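PDB 1NM2: malonyl CoA:acyl carrier protein malonyltransferase from Streptomyces coelicolor, which probably transfers the malonyl group from malonyl-CoA to holo-acyl carrier protein, supplying malonyl-ACP for fatty acid biosynthesis. Local coordinates for residues A[156-168]-A[253-265]. Sequence-based numbering, arbitrary orientation.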
loop_
_atom_site.group_PDB
_atom_site.type_symbol
_atom_site.label_atom_id
_atom_site.label_comp_id
_atom_site.label_asym_id
_atom_site.label_seq_id
_atom_site.Cartn_x
_atom_site.Cartn_y
_atom_site.Cartn_z
ATOM N N LEU A 156 -8.797 23.451 -9.037
ATOM C CA LEU A 156 -9.937 23.522 -8.137
ATOM C C LEU A 156 -9.490 23.416 -6.687
ATOM O O LEU A 156 -10.308 23.494 -5.772
ATOM C CB LEU A 156 -10.950 22.421 -8.454
ATOM C CG LEU A 156 -12.033 22.772 -9.478
ATOM C CD1 LEU A 156 -11.404 23.335 -10.749
ATOM C CD2 LEU A 156 -12.846 21.517 -9.783
ATOM N N GLY A 157 -8.187 23.234 -6.478
ATOM C CA GLY A 157 -7.672 23.166 -5.122
ATOM C C GLY A 157 -7.381 21.780 -4.586
ATOM O O GLY A 157 -6.956 21.639 -3.439
ATOM N N LEU A 158 -7.601 20.759 -5.407
ATOM C CA LEU A 158 -7.347 19.384 -4.994
ATOM C C LEU A 158 -5.904 19.001 -5.311
ATOM O O LEU A 158 -5.206 19.716 -6.022
ATOM C CB LEU A 158 -8.280 18.418 -5.734
ATOM C CG LEU A 158 -9.805 18.505 -5.603
ATOM C CD1 LEU A 158 -10.195 18.416 -4.147
ATOM C CD2 LEU A 158 -10.320 19.784 -6.232
ATOM N N THR A 159 -5.463 17.864 -4.788
ATOM C CA THR A 159 -4.116 17.394 -5.061
ATOM C C THR A 159 -4.223 15.985 -5.639
ATOM O O THR A 159 -5.135 15.230 -5.296
ATOM C CB THR A 159 -3.261 17.331 -3.784
ATOM O OG1 THR A 159 -3.680 16.216 -2.993
ATOM C CG2 THR A 159 -3.421 18.593 -2.970
ATOM N N PRO A 160 -3.313 15.621 -6.551
ATOM C CA PRO A 160 -3.366 14.278 -7.133
ATOM C C PRO A 160 -2.710 13.307 -6.150
ATOM O O PRO A 160 -1.545 12.935 -6.311
ATOM C CB PRO A 160 -2.575 14.440 -8.426
ATOM C CG PRO A 160 -1.514 15.425 -8.026
ATOM C CD PRO A 160 -2.292 16.448 -7.219
ATOM N N ALA A 161 -3.471 12.920 -5.131
ATOM C CA ALA A 161 -3.009 12.019 -4.074
ATOM C C ALA A 161 -2.499 10.664 -4.557
ATOM O O ALA A 161 -1.577 10.093 -3.972
ATOM C CB ALA A 161 -4.124 11.822 -3.052
ATOM N N ASN A 162 -3.110 10.144 -5.615
ATOM C CA ASN A 162 -2.709 8.864 -6.181
ATOM C C ASN A 162 -2.509 8.993 -7.684
ATOM O O ASN A 162 -3.412 9.433 -8.395
ATOM C CB ASN A 162 -3.789 7.790 -5.980
ATOM C CG ASN A 162 -3.680 7.049 -4.656
ATOM O OD1 ASN A 162 -4.254 5.974 -4.515
ATOM N ND2 ASN A 162 -2.978 7.613 -3.686
ATOM N N VAL A 163 -1.325 8.625 -8.157
ATOM C CA VAL A 163 -1.031 8.601 -9.591
ATOM C C VAL A 163 -0.610 7.142 -9.724
ATOM O O VAL A 163 0.555 6.792 -9.527
ATOM C CB VAL A 163 0.123 9.539 -9.973
ATOM C CG1 VAL A 163 0.350 9.492 -11.484
ATOM C CG2 VAL A 163 -0.218 10.966 -9.554
ATOM N N ASN A 164 -1.581 6.293 -10.034
ATOM C CA ASN A 164 -1.355 4.855 -10.103
ATOM C C ASN A 164 -0.962 4.195 -11.409
ATOM O O ASN A 164 -0.816 2.975 -11.452
ATOM C CB ASN A 164 -2.577 4.141 -9.532
ATOM C CG ASN A 164 -2.869 4.562 -8.112
ATOM O OD1 ASN A 164 -1.949 4.808 -7.332
ATOM N ND2 ASN A 164 -4.144 4.641 -7.764
ATOM N N GLY A 165 -0.782 4.979 -12.463
ATOM C CA GLY A 165 -0.401 4.399 -13.736
ATOM C C GLY A 165 -1.612 3.969 -14.536
ATOM O O GLY A 165 -2.731 3.960 -14.022
ATOM N N ALA A 166 -1.389 3.599 -15.794
ATOM C CA ALA A 166 -2.480 3.184 -16.661
ATOM C C ALA A 166 -3.478 4.335 -16.755
ATOM O O ALA A 166 -4.669 4.123 -16.967
ATOM C CB ALA A 166 -3.154 1.940 -16.102
ATOM N N GLY A 167 -2.968 5.554 -16.580
ATOM C CA GLY A 167 -3.796 6.747 -16.652
ATOM C C GLY A 167 -4.702 7.008 -15.461
ATOM O O GLY A 167 -5.494 7.951 -15.488
ATOM N N GLN A 168 -4.585 6.199 -14.413
ATOM C CA GLN A 168 -5.432 6.353 -13.231
ATOM C C GLN A 168 -5.006 7.473 -12.282
ATOM O O GLN A 168 -3.834 7.576 -11.903
ATOM C CB GLN A 168 -5.509 5.025 -12.475
ATOM C CG GLN A 168 -6.481 4.029 -13.101
ATOM C CD GLN A 168 -6.470 2.682 -12.405
ATOM O OE1 GLN A 168 -6.279 2.598 -11.187
ATOM N NE2 GLN A 168 -6.689 1.618 -13.173
ATOM N N ALA A 253 1.627 12.270 3.768
ATOM C CA ALA A 253 1.177 13.580 3.291
ATOM C C ALA A 253 1.648 13.937 1.879
ATOM O O ALA A 253 1.466 15.071 1.419
ATOM C CB ALA A 253 1.616 14.663 4.272
ATOM N N ASN A 254 2.253 12.974 1.192
ATOM C CA ASN A 254 2.747 13.190 -0.165
ATOM C C ASN A 254 2.034 12.249 -1.140
ATOM O O ASN A 254 1.660 11.137 -0.777
ATOM C CB ASN A 254 4.259 12.915 -0.237
ATOM C CG ASN A 254 5.108 14.094 0.219
ATOM O OD1 ASN A 254 6.296 13.931 0.504
ATOM N ND2 ASN A 254 4.519 15.281 0.265
ATOM N N PRO A 255 1.846 12.686 -2.395
ATOM C CA PRO A 255 1.179 11.860 -3.414
ATOM C C PRO A 255 1.867 10.502 -3.612
ATOM O O PRO A 255 3.083 10.383 -3.452
ATOM C CB PRO A 255 1.282 12.721 -4.671
ATOM C CG PRO A 255 1.239 14.127 -4.124
ATOM C CD PRO A 255 2.168 14.024 -2.929
ATOM N N VAL A 256 1.085 9.485 -3.966
ATOM C CA VAL A 256 1.622 8.150 -4.219
ATOM C C VAL A 256 1.900 8.036 -5.721
ATOM O O VAL A 256 0.972 7.963 -6.527
ATOM C CB VAL A 256 0.617 7.037 -3.823
ATOM C CG1 VAL A 256 1.135 5.681 -4.279
ATOM C CG2 VAL A 256 0.399 7.030 -2.304
ATOM N N ARG A 257 3.174 8.032 -6.097
ATOM C CA ARG A 257 3.524 7.923 -7.505
ATOM C C ARG A 257 3.794 6.476 -7.884
ATOM O O ARG A 257 4.932 6.102 -8.179
ATOM C CB ARG A 257 4.748 8.787 -7.826
ATOM C CG ARG A 257 4.475 10.286 -7.701
ATOM C CD ARG A 257 3.284 10.693 -8.564
ATOM N NE ARG A 257 3.534 10.462 -9.984
ATOM C CZ ARG A 257 4.344 11.207 -10.732
ATOM N NH1 ARG A 257 4.516 10.920 -12.019
ATOM N NH2 ARG A 257 4.970 12.248 -10.202
ATOM N N TRP A 258 2.742 5.666 -7.871
ATOM C CA TRP A 258 2.875 4.258 -8.221
ATOM C C TRP A 258 3.236 4.142 -9.697
ATOM O O TRP A 258 3.857 3.164 -10.121
ATOM C CB TRP A 258 1.578 3.496 -7.937
ATOM C CG TRP A 258 1.753 2.015 -8.097
ATOM C CD1 TRP A 258 1.195 1.213 -9.055
ATOM C CD2 TRP A 258 2.598 1.172 -7.311
ATOM N NE1 TRP A 258 1.647 -0.081 -8.915
ATOM C CE2 TRP A 258 2.507 -0.135 -7.850
ATOM C CE3 TRP A 258 3.429 1.392 -6.203
ATOM C CZ2 TRP A 258 3.216 -1.217 -7.315
ATOM C CZ3 TRP A 258 4.136 0.317 -5.672
ATOM C CH2 TRP A 258 4.021 -0.975 -6.230
ATOM N N ASP A 259 2.853 5.152 -10.478
ATOM C CA ASP A 259 3.169 5.167 -11.900
ATOM C C ASP A 259 4.689 5.113 -12.091
ATOM O O ASP A 259 5.206 4.341 -12.907
ATOM C CB ASP A 259 2.613 6.439 -12.564
ATOM C CG ASP A 259 3.209 7.715 -11.990
ATOM O OD1 ASP A 259 3.535 8.622 -12.787
ATOM O OD2 ASP A 259 3.344 7.824 -10.749
ATOM N N LEU A 260 5.402 5.932 -11.326
ATOM C CA LEU A 260 6.856 5.985 -11.410
ATOM C C LEU A 260 7.503 4.715 -10.871
ATOM O O LEU A 260 8.584 4.329 -11.304
ATOM C CB LEU A 260 7.382 7.205 -10.653
ATOM C CG LEU A 260 6.921 8.533 -11.269
ATOM C CD1 LEU A 260 7.455 9.705 -10.459
ATOM C CD2 LEU A 260 7.400 8.601 -12.712
ATOM N N CYS A 261 6.849 4.073 -9.912
ATOM C CA CYS A 261 7.389 2.843 -9.363
ATOM C C CYS A 261 7.397 1.784 -10.471
ATOM O O CYS A 261 8.370 1.042 -10.622
ATOM C CB CYS A 261 6.549 2.377 -8.170
ATOM S SG CYS A 261 6.742 3.420 -6.698
ATOM N N MET A 262 6.321 1.719 -11.249
ATOM C CA MET A 262 6.243 0.748 -12.337
ATOM C C MET A 262 7.242 1.084 -13.440
ATOM O O MET A 262 7.787 0.182 -14.074
ATOM C CB MET A 262 4.816 0.662 -12.909
ATOM C CG MET A 262 3.808 -0.027 -11.960
ATOM S SD MET A 262 2.225 -0.509 -12.713
ATOM C CE MET A 262 1.454 1.102 -12.936
ATOM N N GLU A 263 7.480 2.376 -13.669
ATOM C CA GLU A 263 8.452 2.802 -14.675
ATOM C C GLU A 263 9.830 2.290 -14.250
ATOM O O GLU A 263 10.631 1.852 -15.073
ATOM C CB GLU A 263 8.497 4.331 -14.782
ATOM C CG GLU A 263 7.286 4.961 -15.450
ATOM C CD GLU A 263 7.117 4.502 -16.887
ATOM O OE1 GLU A 263 8.124 4.504 -17.631
ATOM O OE2 GLU A 263 5.982 4.144 -17.271
ATOM N N THR A 264 10.099 2.352 -12.951
ATOM C CA THR A 264 11.370 1.885 -12.413
ATOM C C THR A 264 11.487 0.363 -12.549
ATOM O O THR A 264 12.569 -0.158 -12.837
ATOM C CB THR A 264 11.518 2.320 -10.942
ATOM O OG1 THR A 264 11.765 3.731 -10.904
ATOM C CG2 THR A 264 12.663 1.588 -10.256
ATOM N N PHE A 265 10.381 -0.351 -12.357
ATOM C CA PHE A 265 10.407 -1.811 -12.498
ATOM C C PHE A 265 10.858 -2.114 -13.939
ATOM O O PHE A 265 11.624 -3.046 -14.183
ATOM C CB PHE A 265 9.010 -2.419 -12.257
ATOM C CG PHE A 265 8.461 -2.212 -10.862
ATOM C CD1 PHE A 265 7.099 -2.380 -10.616
ATOM C CD2 PHE A 265 9.286 -1.839 -9.802
ATOM C CE1 PHE A 265 6.565 -2.176 -9.340
ATOM C CE2 PHE A 265 8.759 -1.631 -8.523
ATOM C CZ PHE A 265 7.392 -1.801 -8.296
#
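Val-163 meets Asp-259 and Arg-257 where strand 159-165 pairs, in parallel, with the short strand 256-257. Two nearly straight hydrogen bonds (169° each) join the backbones, Val-256 N to Ala-161 O (2.7 Å) and Val-163 N to Val-256 O (2.9 Å); Asp-259 N, in the helix's first turn, then donates to Val-163 O. Asp-259 CB lies 3.7 Å from Gly-165 N, beside a glycine where any side chain would collide with Met-262 CE. Its CG sits between backbone N and carbonyl carbon (chi1 62°), turning the carboxylate across Val-163, with CG 3.4 Å from Val-163 CG1. OD1 takes Arg-257 NH1 in a salt bridge (2.6 Å); OD2 takes NE at a tilt and rests 3.2 Å from Val-163 O, two acceptors whose closeness the arginine probably offsets. Arg-257, bent at chi2 and chi3, lays NE 3.5 Å from Val-163 CB, whose branching suits a strand. An asparagine replacing Asp-259 would probably leave the guanidinium without its countercharge and freer to swing off the valine. On the other face, Asn-162 ND2 lies beside Val-256 and donates to Ala-161 O, opposite Val-256 N, which suits an asparagine. Strand 256-257 thus edges the mixed sheet, while helix 258-267 packs Trp-258 and Phe-265 on Val-6 of the parallel sheet, Trp-258 also touching helix 281-289.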